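Local coordinates for protein putative carbohydrate-active enzyme (Uncultured organism, PDB 5WH8) that probably hydrolyses O-glycosidic bonds in cellulose, as the family 5 glycoside hydrolase (TIM-barrel) domain of a longer, multi-modular cellulase, at residues Leu39-Lys44 against Thr69-Gly74; Pro43-Glu48 against Phe273-Glu278; Asn59-Arg64 against Gln309-Glu314; Ala88-Met93 against Asp130-Lys135. All coordinates share one frame; numbering follows the deposited sequence.

Contact 1. Residues Leu39-Lys44 against Thr69-Gly74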
# COMPACT_ATOMS: atom_id res chain seq x y z
N LEU A 39 -11.43 4.42 -5.11
CA LEU A 39 -11.55 4.12 -6.54
C LEU A 39 -12.90 4.55 -7.13
O LEU A 39 -12.95 5.07 -8.25
CB LEU A 39 -11.32 2.62 -6.80
CG LEU A 39 -9.93 2.13 -6.37
CD1 LEU A 39 -9.86 0.62 -6.35
CD2 LEU A 39 -8.81 2.70 -7.27
N ALA A 40 -13.99 4.37 -6.38
CA ALA A 40 -15.32 4.75 -6.85
C ALA A 40 -15.49 6.27 -6.91
O ALA A 40 -16.42 6.81 -7.54
CB ALA A 40 -16.39 4.14 -5.94
N TRP A 41 -14.58 6.99 -6.26
CA TRP A 41 -14.69 8.44 -6.16
C TRP A 41 -13.87 9.19 -7.22
O TRP A 41 -14.25 10.30 -7.62
CB TRP A 41 -14.26 8.88 -4.77
CG TRP A 41 -15.07 8.28 -3.66
CD1 TRP A 41 -16.33 7.74 -3.76
CD2 TRP A 41 -14.68 8.14 -2.29
NE1 TRP A 41 -16.75 7.29 -2.53
CE2 TRP A 41 -15.74 7.51 -1.62
CE3 TRP A 41 -13.52 8.47 -1.58
CZ2 TRP A 41 -15.69 7.23 -0.25
CZ3 TRP A 41 -13.47 8.17 -0.23
CH2 TRP A 41 -14.56 7.57 0.42
N PHE A 42 -12.75 8.61 -7.65
CA PHE A 42 -11.85 9.25 -8.63
C PHE A 42 -11.46 8.31 -9.77
O PHE A 42 -10.30 8.22 -10.16
CB PHE A 42 -10.58 9.77 -7.93
CG PHE A 42 -10.87 10.78 -6.88
CD1 PHE A 42 -11.04 12.10 -7.22
CD2 PHE A 42 -11.06 10.40 -5.57
CE1 PHE A 42 -11.37 13.03 -6.26
CE2 PHE A 42 -11.39 11.31 -4.62
CZ PHE A 42 -11.56 12.63 -4.96
N PRO A 43 -12.45 7.62 -10.37
CA PRO A 43 -12.06 6.64 -11.39
C PRO A 43 -11.33 7.22 -12.60
O PRO A 43 -10.55 6.49 -13.19
CB PRO A 43 -13.40 6.03 -11.83
CG PRO A 43 -14.42 7.07 -11.49
CD PRO A 43 -13.92 7.72 -10.23
N LYS A 44 -11.53 8.49 -12.95
CA LYS A 44 -10.82 9.07 -14.08
C LYS A 44 -9.31 9.19 -13.81
O LYS A 44 -8.52 9.34 -14.75
CB LYS A 44 -11.39 10.45 -14.42
CG LYS A 44 -12.75 10.38 -15.08
CD LYS A 44 -13.25 11.77 -15.48
CE LYS A 44 -12.55 12.29 -16.73
NZ LYS A 44 -13.18 13.56 -17.20
N THR A 69 -14.22 -0.51 1.69
CA THR A 69 -15.24 -1.52 1.91
C THR A 69 -16.59 -0.84 2.13
O THR A 69 -17.63 -1.34 1.69
CB THR A 69 -14.89 -2.43 3.10
OG1 THR A 69 -14.88 -1.67 4.31
CG2 THR A 69 -13.54 -3.10 2.91
N HIS A 70 -16.54 0.34 2.74
CA HIS A 70 -17.72 1.11 3.13
C HIS A 70 -17.66 2.56 2.65
O HIS A 70 -16.75 2.94 1.91
CB HIS A 70 -17.88 1.04 4.64
CG HIS A 70 -18.28 -0.32 5.12
ND1 HIS A 70 -17.42 -1.40 5.10
CD2 HIS A 70 -19.46 -0.78 5.61
CE1 HIS A 70 -18.05 -2.47 5.56
NE2 HIS A 70 -19.29 -2.12 5.88
N GLU A 71 -18.63 3.37 3.09
CA GLU A 71 -18.93 4.69 2.54
C GLU A 71 -19.45 4.56 1.11
O GLU A 71 -19.47 3.45 0.54
CB GLU A 71 -17.71 5.62 2.60
CG GLU A 71 -17.15 5.71 4.02
CD GLU A 71 -16.00 6.70 4.18
OE1 GLU A 71 -16.16 7.89 3.82
OE2 GLU A 71 -14.94 6.27 4.69
N TRP A 72 -19.90 5.67 0.54
CA TRP A 72 -20.61 5.59 -0.72
C TRP A 72 -19.77 4.85 -1.75
O TRP A 72 -18.61 5.17 -1.97
CB TRP A 72 -20.99 6.97 -1.29
CG TRP A 72 -21.78 6.76 -2.55
CD1 TRP A 72 -23.13 6.55 -2.65
CD2 TRP A 72 -21.25 6.65 -3.88
NE1 TRP A 72 -23.47 6.33 -3.97
CE2 TRP A 72 -22.34 6.38 -4.74
CE3 TRP A 72 -19.97 6.74 -4.43
CZ2 TRP A 72 -22.19 6.22 -6.12
CZ3 TRP A 72 -19.81 6.57 -5.80
CH2 TRP A 72 -20.91 6.31 -6.63
N GLY A 73 -20.36 3.84 -2.40
CA GLY A 73 -19.70 3.12 -3.47
C GLY A 73 -18.69 2.09 -3.03
O GLY A 73 -17.99 1.50 -3.87
N GLY A 74 -18.60 1.87 -1.72
CA GLY A 74 -17.66 0.90 -1.18
C GLY A 74 -17.96 -0.51 -1.68
O GLY A 74 -19.06 -0.76 -2.15

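Contact 2. Residues Pro43-Glu48 against Phe273-Glu278. With EDO (1,2-ethanediol), chain M.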
# COMPACT_ATOMS: atom_id res chain seq x y z
N PRO A 43 -12.45 7.62 -10.37
CA PRO A 43 -12.06 6.64 -11.39
C PRO A 43 -11.33 7.22 -12.60
O PRO A 43 -10.55 6.49 -13.19
CB PRO A 43 -13.40 6.03 -11.83
CG PRO A 43 -14.42 7.07 -11.49
CD PRO A 43 -13.92 7.72 -10.23
N LYS A 44 -11.53 8.49 -12.95
CA LYS A 44 -10.82 9.07 -14.08
C LYS A 44 -9.31 9.19 -13.81
O LYS A 44 -8.52 9.34 -14.75
CB LYS A 44 -11.39 10.45 -14.42
CG LYS A 44 -12.75 10.38 -15.08
CD LYS A 44 -13.25 11.77 -15.48
CE LYS A 44 -12.55 12.29 -16.73
NZ LYS A 44 -13.18 13.56 -17.20
N CYS A 45 -8.92 9.14 -12.54
CA CYS A 45 -7.52 9.22 -12.17
C CYS A 45 -6.74 7.90 -12.31
O CYS A 45 -5.52 7.91 -12.16
CB CYS A 45 -7.36 9.71 -10.72
SG CYS A 45 -7.78 11.47 -10.45
N TYR A 46 -7.41 6.77 -12.56
CA TYR A 46 -6.76 5.44 -12.50
C TYR A 46 -6.96 4.73 -13.83
O TYR A 46 -7.92 3.97 -14.03
CB TYR A 46 -7.29 4.63 -11.30
CG TYR A 46 -7.28 5.49 -10.05
CD1 TYR A 46 -6.12 6.14 -9.65
CD2 TYR A 46 -8.46 5.75 -9.35
CE1 TYR A 46 -6.12 6.99 -8.54
CE2 TYR A 46 -8.47 6.59 -8.24
CZ TYR A 46 -7.30 7.22 -7.86
OH TYR A 46 -7.34 8.08 -6.79
N THR A 47 -6.05 5.02 -14.75
CA THR A 47 -6.11 4.52 -16.13
C THR A 47 -4.74 4.08 -16.63
O THR A 47 -3.71 4.31 -15.97
CB THR A 47 -6.63 5.60 -17.10
OG1 THR A 47 -5.68 6.66 -17.16
CG2 THR A 47 -7.95 6.15 -16.66
N GLU A 48 -4.71 3.46 -17.81
CA GLU A 48 -3.42 3.11 -18.36
C GLU A 48 -2.59 4.37 -18.54
O GLU A 48 -1.39 4.38 -18.23
CB GLU A 48 -3.57 2.35 -19.68
CG GLU A 48 -2.21 1.86 -20.16
CD GLU A 48 -2.27 0.85 -21.30
OE1 GLU A 48 -3.38 0.36 -21.62
OE2 GLU A 48 -1.19 0.54 -21.85
N PHE A 273 -2.86 9.90 -4.90
CA PHE A 273 -2.91 10.30 -6.30
C PHE A 273 -4.36 10.55 -6.70
O PHE A 273 -5.09 9.61 -7.07
CB PHE A 273 -2.30 9.23 -7.20
CG PHE A 273 -2.12 9.67 -8.63
CD1 PHE A 273 -1.13 10.57 -8.98
CD2 PHE A 273 -2.95 9.18 -9.62
CE1 PHE A 273 -0.97 10.96 -10.32
CE2 PHE A 273 -2.78 9.55 -10.95
CZ PHE A 273 -1.80 10.44 -11.30
N ALA A 274 -4.77 11.81 -6.59
CA ALA A 274 -6.14 12.24 -6.83
C ALA A 274 -6.09 13.75 -6.97
O ALA A 274 -5.09 14.37 -6.56
CB ALA A 274 -7.05 11.82 -5.68
N ASP A 275 -7.13 14.35 -7.55
CA ASP A 275 -7.19 15.81 -7.71
C ASP A 275 -8.29 16.46 -6.87
O ASP A 275 -8.78 17.53 -7.21
CB ASP A 275 -7.35 16.18 -9.19
CG ASP A 275 -8.65 15.66 -9.80
OD1 ASP A 275 -9.33 14.81 -9.19
OD2 ASP A 275 -8.97 16.11 -10.93
N LYS A 276 -8.66 15.80 -5.77
CA LYS A 276 -9.54 16.40 -4.76
C LYS A 276 -8.92 17.69 -4.20
O LYS A 276 -7.71 17.74 -3.99
CB LYS A 276 -9.78 15.39 -3.63
CG LYS A 276 -10.84 15.79 -2.61
CD LYS A 276 -11.17 14.63 -1.70
CE LYS A 276 -12.24 14.99 -0.66
NZ LYS A 276 -13.38 15.70 -1.31
N PRO A 277 -9.73 18.73 -3.95
CA PRO A 277 -9.14 19.98 -3.45
C PRO A 277 -8.86 19.93 -1.95
O PRO A 277 -9.43 20.68 -1.15
CB PRO A 277 -10.20 21.05 -3.82
CG PRO A 277 -11.46 20.33 -3.91
CD PRO A 277 -11.16 18.90 -4.30
N GLU A 278 -7.94 19.04 -1.57
CA GLU A 278 -7.42 18.97 -0.20
C GLU A 278 -5.90 18.87 -0.31
O GLU A 278 -5.38 18.33 -1.30
CB GLU A 278 -8.00 17.78 0.59
CG GLU A 278 -7.71 16.41 -0.06
CD GLU A 278 -8.48 15.26 0.57
OE1 GLU A 278 -9.41 15.51 1.37
OE2 GLU A 278 -8.16 14.09 0.26
C1 EDO M . -9.05 11.76 2.85
O1 EDO M . -8.08 12.51 2.10
C2 EDO M . -10.42 12.43 2.95
O2 EDO M . -10.82 13.08 1.72

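Contact 3. Residues Asn59-Arg64 against Gln309-Glu314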
# COMPACT_ATOMS: atom_id res chain seq x y z
N ASN A 59 8.47 8.16 -11.59
CA ASN A 59 9.44 7.13 -11.19
C ASN A 59 8.95 6.26 -10.02
O ASN A 59 9.76 5.83 -9.19
CB ASN A 59 10.78 7.77 -10.84
CG ASN A 59 11.26 8.73 -11.91
OD1 ASN A 59 11.37 9.94 -11.70
ND2 ASN A 59 11.54 8.19 -13.09
N ILE A 60 7.65 5.98 -9.94
CA ILE A 60 7.17 5.15 -8.83
C ILE A 60 7.59 3.70 -9.01
O ILE A 60 7.80 3.24 -10.14
CB ILE A 60 5.62 5.19 -8.63
CG1 ILE A 60 4.83 4.54 -9.79
CG2 ILE A 60 5.14 6.63 -8.36
CD1 ILE A 60 3.36 4.30 -9.46
N ASP A 61 7.72 3.00 -7.88
CA ASP A 61 8.06 1.57 -7.86
C ASP A 61 6.84 0.70 -7.62
O ASP A 61 6.89 -0.52 -7.86
CB ASP A 61 9.04 1.26 -6.75
CG ASP A 61 10.35 2.02 -6.87
OD1 ASP A 61 10.95 2.04 -7.98
OD2 ASP A 61 10.77 2.58 -5.83
N ILE A 62 5.77 1.30 -7.11
CA ILE A 62 4.63 0.58 -6.55
C ILE A 62 3.38 1.50 -6.57
O ILE A 62 3.50 2.72 -6.37
CB ILE A 62 4.95 0.08 -5.12
CG1 ILE A 62 3.81 -0.77 -4.53
CG2 ILE A 62 5.32 1.24 -4.20
CD1 ILE A 62 4.31 -1.60 -3.35
N PHE A 63 2.21 0.92 -6.83
CA PHE A 63 0.93 1.62 -6.76
C PHE A 63 -0.01 0.83 -5.87
O PHE A 63 -0.06 -0.38 -5.94
CB PHE A 63 0.29 1.80 -8.16
CG PHE A 63 -0.83 2.81 -8.18
CD1 PHE A 63 -0.59 4.16 -8.05
CD2 PHE A 63 -2.14 2.39 -8.28
CE1 PHE A 63 -1.61 5.08 -8.01
CE2 PHE A 63 -3.18 3.31 -8.26
CZ PHE A 63 -2.93 4.65 -8.13
N ARG A 64 -0.78 1.53 -5.05
CA ARG A 64 -1.72 0.90 -4.12
C ARG A 64 -3.16 1.19 -4.52
O ARG A 64 -3.54 2.34 -4.72
CB ARG A 64 -1.42 1.40 -2.70
CG ARG A 64 -2.40 0.97 -1.62
CD ARG A 64 -1.91 1.56 -0.34
NE ARG A 64 -2.55 1.19 0.92
CZ ARG A 64 -3.26 2.01 1.70
NH1 ARG A 64 -3.61 3.24 1.33
NH2 ARG A 64 -3.65 1.57 2.88
N GLN A 309 14.77 10.51 -6.51
CA GLN A 309 16.09 10.13 -5.99
C GLN A 309 16.51 8.78 -6.58
O GLN A 309 15.69 8.02 -7.09
CB GLN A 309 16.07 10.06 -4.46
CG GLN A 309 15.67 11.37 -3.77
CD GLN A 309 16.43 12.59 -4.26
OE1 GLN A 309 17.66 12.60 -4.31
NE2 GLN A 309 15.69 13.63 -4.61
N PRO A 310 17.82 8.49 -6.52
CA PRO A 310 18.28 7.16 -6.97
C PRO A 310 17.49 6.02 -6.32
O PRO A 310 17.13 6.11 -5.14
CB PRO A 310 19.74 7.14 -6.52
CG PRO A 310 20.15 8.57 -6.51
CD PRO A 310 18.94 9.34 -6.08
N LYS A 311 17.24 4.98 -7.09
CA LYS A 311 16.52 3.80 -6.58
C LYS A 311 17.19 3.23 -5.35
O LYS A 311 18.42 3.13 -5.27
CB LYS A 311 16.43 2.72 -7.65
CG LYS A 311 15.65 3.07 -8.90
CD LYS A 311 14.20 3.45 -8.59
CE LYS A 311 13.38 3.57 -9.85
NZ LYS A 311 12.01 4.06 -9.59
N SER A 312 16.35 2.83 -4.40
CA SER A 312 16.80 2.25 -3.15
C SER A 312 16.79 0.71 -3.24
O SER A 312 16.26 -0.01 -2.37
CB SER A 312 15.93 2.74 -2.00
OG SER A 312 16.56 2.53 -0.76
N TYR A 313 17.38 0.23 -4.32
CA TYR A 313 17.62 -1.19 -4.53
C TYR A 313 18.69 -1.34 -5.58
O TYR A 313 19.02 -0.39 -6.30
CB TYR A 313 16.34 -1.92 -4.95
CG TYR A 313 15.49 -1.29 -6.04
CD1 TYR A 313 15.80 -1.43 -7.39
CD2 TYR A 313 14.35 -0.58 -5.71
CE1 TYR A 313 14.99 -0.88 -8.38
CE2 TYR A 313 13.55 -0.02 -6.68
CZ TYR A 313 13.86 -0.16 -8.01
OH TYR A 313 13.04 0.40 -8.99
N GLU A 314 19.25 -2.54 -5.64
CA GLU A 314 20.24 -2.89 -6.65
C GLU A 314 19.68 -4.04 -7.48
O GLU A 314 19.16 -5.01 -6.95
CB GLU A 314 21.57 -3.28 -5.99
CG GLU A 314 22.65 -3.75 -6.94
CD GLU A 314 23.89 -4.23 -6.20
OE1 GLU A 314 24.20 -5.44 -6.27
OE2 GLU A 314 24.54 -3.40 -5.53
O HOH W 1 13.34 2.79 -4.48

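Contact 4. Residues Ala88-Met93 against Asp130-Lys135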
# COMPACT_ATOMS: atom_id res chain seq x y z
N ALA A 88 -13.39 -7.36 -11.23
CA ALA A 88 -12.88 -7.30 -12.59
C ALA A 88 -12.13 -5.98 -12.85
O ALA A 88 -11.10 -5.96 -13.53
CB ALA A 88 -14.03 -7.47 -13.59
N TYR A 89 -12.65 -4.90 -12.28
CA TYR A 89 -11.99 -3.60 -12.35
C TYR A 89 -10.61 -3.61 -11.68
O TYR A 89 -9.64 -3.05 -12.21
CB TYR A 89 -12.90 -2.56 -11.69
CG TYR A 89 -12.30 -1.19 -11.51
CD1 TYR A 89 -12.33 -0.26 -12.54
CD2 TYR A 89 -11.73 -0.81 -10.30
CE1 TYR A 89 -11.80 0.99 -12.38
CE2 TYR A 89 -11.19 0.45 -10.14
CZ TYR A 89 -11.24 1.34 -11.18
OH TYR A 89 -10.72 2.60 -11.03
N ILE A 90 -10.55 -4.22 -10.50
CA ILE A 90 -9.30 -4.36 -9.77
C ILE A 90 -8.31 -5.17 -10.59
O ILE A 90 -7.12 -4.80 -10.71
CB ILE A 90 -9.57 -5.03 -8.39
CG1 ILE A 90 -10.38 -4.08 -7.49
CG2 ILE A 90 -8.26 -5.41 -7.70
CD1 ILE A 90 -11.05 -4.75 -6.28
N ASP A 91 -8.78 -6.27 -11.17
CA ASP A 91 -7.93 -7.11 -12.00
C ASP A 91 -7.32 -6.32 -13.17
O ASP A 91 -6.15 -6.51 -13.51
CB ASP A 91 -8.70 -8.29 -12.61
CG ASP A 91 -9.11 -9.36 -11.60
OD1 ASP A 91 -8.55 -9.45 -10.48
OD2 ASP A 91 -10.00 -10.16 -11.97
N ASN A 92 -8.13 -5.46 -13.78
CA ASN A 92 -7.65 -4.61 -14.87
C ASN A 92 -6.49 -3.72 -14.40
O ASN A 92 -5.49 -3.56 -15.10
CB ASN A 92 -8.77 -3.73 -15.45
CG ASN A 92 -9.82 -4.52 -16.23
OD1 ASN A 92 -9.64 -5.69 -16.56
ND2 ASN A 92 -10.93 -3.85 -16.53
N MET A 93 -6.64 -3.11 -13.23
CA MET A 93 -5.59 -2.25 -12.68
C MET A 93 -4.32 -3.06 -12.36
O MET A 93 -3.21 -2.60 -12.60
CB MET A 93 -6.06 -1.53 -11.42
CG MET A 93 -7.23 -0.60 -11.62
SD MET A 93 -6.98 0.62 -12.90
CE MET A 93 -5.44 1.37 -12.41
N ASP A 130 -10.32 -15.02 -1.38
CA ASP A 130 -10.30 -16.32 -2.08
C ASP A 130 -10.15 -16.08 -3.59
O ASP A 130 -9.26 -16.65 -4.23
CB ASP A 130 -11.60 -17.09 -1.78
CG ASP A 130 -11.53 -18.59 -2.09
OD1 ASP A 130 -10.46 -19.17 -2.32
OD2 ASP A 130 -12.61 -19.22 -2.10
N TYR A 131 -10.99 -15.22 -4.13
CA TYR A 131 -10.91 -14.87 -5.54
C TYR A 131 -9.56 -14.25 -5.91
O TYR A 131 -8.91 -14.68 -6.86
CB TYR A 131 -12.03 -13.92 -5.96
CG TYR A 131 -11.83 -13.50 -7.40
CD1 TYR A 131 -12.18 -14.35 -8.44
CD2 TYR A 131 -11.20 -12.30 -7.71
CE1 TYR A 131 -11.95 -14.00 -9.76
CE2 TYR A 131 -10.97 -11.94 -9.03
CZ TYR A 131 -11.35 -12.80 -10.05
OH TYR A 131 -11.13 -12.48 -11.38
N MET A 132 -9.13 -13.22 -5.18
CA MET A 132 -7.94 -12.49 -5.61
C MET A 132 -6.67 -13.34 -5.57
O MET A 132 -5.81 -13.23 -6.44
CB MET A 132 -7.74 -11.21 -4.77
CG MET A 132 -8.74 -10.11 -5.13
SD MET A 132 -8.47 -9.48 -6.82
CE MET A 132 -10.00 -8.66 -7.15
N SER A 133 -6.55 -14.19 -4.55
CA SER A 133 -5.37 -15.02 -4.42
C SER A 133 -5.35 -16.13 -5.47
O SER A 133 -4.29 -16.46 -5.98
CB SER A 133 -5.26 -15.61 -2.99
OG SER A 133 -6.42 -16.34 -2.59
N ALA A 134 -6.52 -16.68 -5.81
CA ALA A 134 -6.59 -17.65 -6.91
C ALA A 134 -6.27 -16.98 -8.26
O ALA A 134 -5.51 -17.49 -9.07
CB ALA A 134 -7.96 -18.30 -6.97
N LYS A 135 -6.84 -15.80 -8.50
CA LYS A 135 -6.66 -15.10 -9.77
C LYS A 135 -5.23 -14.64 -9.98
O LYS A 135 -4.72 -14.68 -11.10
CB LYS A 135 -7.62 -13.92 -9.86
CG LYS A 135 -7.58 -13.11 -11.15
CD LYS A 135 -8.09 -13.93 -12.35
CE LYS A 135 -8.39 -13.04 -13.55
NZ LYS A 135 -7.19 -12.30 -14.01

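Contact 1. Residues Leu39-Lys44 against Thr69-Gly74
Trp41 and Trp72 meet edge against edge, and the indole N-H of Trp41 is spent on the backbone of its partner: NE1 donates to Trp72 O at 2.9 Å, an N-H...O angle of 145°. The bond is bent, with the oxygen lying somewhat out of the indole plane. Trp41 carries its CG anti to the carbonyl carbon (chi1 -59°), which swings the indole across to the 69-74 loop. Trp72 instead sets CG anti to the backbone N (chi1 -177°), and its six-membered ring runs back past Trp41 in the opposite direction. Its CE3 comes to 3.8 Å from Trp41 CD1, and Trp72 CZ3 lies 4.2 Å from Ala40 CB. Glu71 crosses the benzo end of Trp41 nearly at a right angle, OE1 standing 3.8 Å from CH2, while OE2 is held by Asn112. A type II turn from Glu71 to Gly74 presents the Trp72 carbonyl; Gly73, at positive phi, takes its third position, and its O faces Ala40 CB at 3.7 Å. The contact joins the loops that follow barrel strands 32-36 and 62-68, near the surface, with Tyr68 against Trp41 and Trp80 against Ala40.

Contact 2. Residues Pro43-Glu48 against Phe273-Glu278
Tyr46 gives the contact its one direct hydrogen bond: OH donates to Phe273 O at 2.7 Å, with a C=O...O angle of 151° and the hydroxyl tilted 25° from the carbonyl plane. The same hydroxyl is also bonded to His37 N, so two backbone groups fix the end of the phenol. Tyr46 holds CG anti to its carbonyl carbon (chi1 -48°), which directs the phenol to the Phe273 carbonyl and sets one rim of its face against Cys45 CB.

Apolar and edge contacts follow. The two aromatic side chains run antiparallel, side by side, Phe273 CD2 4.0 Å from Tyr46 CE1. The Phe273 ring turns its edge to Cys45 O, which lies in the ring plane 3.4 Å from CE2; that carbonyl is bonded to Ser50 as well. Cys45 SG rests 4.0 Å from Ala274 CA and close to the carboxylate of Asp275, whose OD2 is taken by Ser288. The buried Asp275 N has no partner in the model.

Farther along, Glu278 binds an ethanediol, probably from the crystallisation liquor: O2 donates to OE1 at 2.8 Å, and Trp271 NE1 is a further partner of this diol. The contact ties the loop after strand 32-36 to the chain that leaves strand 268-273, so the first and eighth strands of the closed TIM barrel are also joined through their following loops.

Contact 3. Residues Asn59-Arg64 against Gln309-Glu314
Asp61 makes both its direct polar bonds to the 309-314 segment through OD1, which two donors grip from opposite faces of its plane. The charged one is Lys311: NZ forms a salt bridge with OD1 at 2.8 Å, arriving on the syn side but 34° out of the carboxylate plane. Its chain bends at chi2 and then runs extended, bringing the ammonium back to Asp61, where Lys311 NZ also lies 2.9 Å from Asn59 O.

The neutral donor is Tyr313, whose OH is 2.8 Å from Asp61 OD1 and stands well above the carboxylate, 49° out of plane. Ring and carboxylate planes are steeply inclined to each other, and the carboxylate carbon lies at the ring's edge. Tyr313 CG sits between its backbone N and carbonyl carbon (chi1 46°), which folds the ring over its own chain; Lys311 CB lies over the centre of one face, 3.8 Å above it.

Water completes the set. One molecule donates to Asp61 OD2 at 2.9 Å and accepts from Ser312 N, while OD2 also takes the N-H of Arg32. Both carboxylate oxygens are thus engaged in a buried setting, which would probably stabilise the negative charge. The contact pins the chain after helix 298-307 to the residues that lead into barrel strand 62-68, beside strand 32-36 and with Pro7 of helix 7-11 against both Asp61 and Tyr313.

Contact 4. Residues Ala88-Met93 against Asp130-Lys135
Asp91 OD2 lies in the plane of the Tyr131 ring, at its edge, where Met132 CE is also found; Lys135 CB stands over the rim of one face, 3.8 Å above it. Carboxylate and ring are nearly coplanar, 29° apart, and approach from opposite directions. Tyr131 OH donates to Asp91 OD2 at 2.6 Å, a short bond that uses the syn lone pair of that oxygen. With CG anti to the backbone N (chi1 175°), Tyr131 extends from helix 122-135 towards helix 83-100.

Met132 fills in beside this bond. Its chain bends at chi2, and the methyl CE ends 3.7 Å from Ile90 CG2, the two side chains crossing at about a right angle. SD of Met132 and OD1 of Asp91 stand equally close, 3.7 Å apart. Lys135 passes obliquely along the carboxylate: its NZ stays 4.1 Å from Asp91 OD2, beyond salt-bridge range.

The segment axes approach to 11.6 Å and run 34° from parallel, as two successive outer helices of a TIM barrel do; Ile90 also packs on Ile67 of strand 62-68. Chemically, buried Asp91 has each oxygen engaged, OD2 by Tyr131 and OD1 by His136 just past the segment. These bonds and the nearby lysine would probably keep it ionised, making a polar clasp beside an apolar Ile-Met pair.

How the contacts relate
Contacts 2 and 4 are buried, contact 3 is partly so, and contact 1 lies at the surface. Contacts 1 and 2 share Pro43 and Lys44: the loop after strand 32-36 reaches the loop after strand 62-68 in one and that after strand 268-273 in the other. Both rely on aromatic donors to backbone carbonyls. Contacts 3 and 4 instead centre on aspartates bonded by tyrosine hydroxyls, with lysine in a salt bridge only in contact 3. Contact 3 lies just before strand 62-68, across the chain's centre from contact 1; contact 4 joins outer helices. Tyr46 links contact 2 to the others, packing on Leu39, Phe63 and Met93.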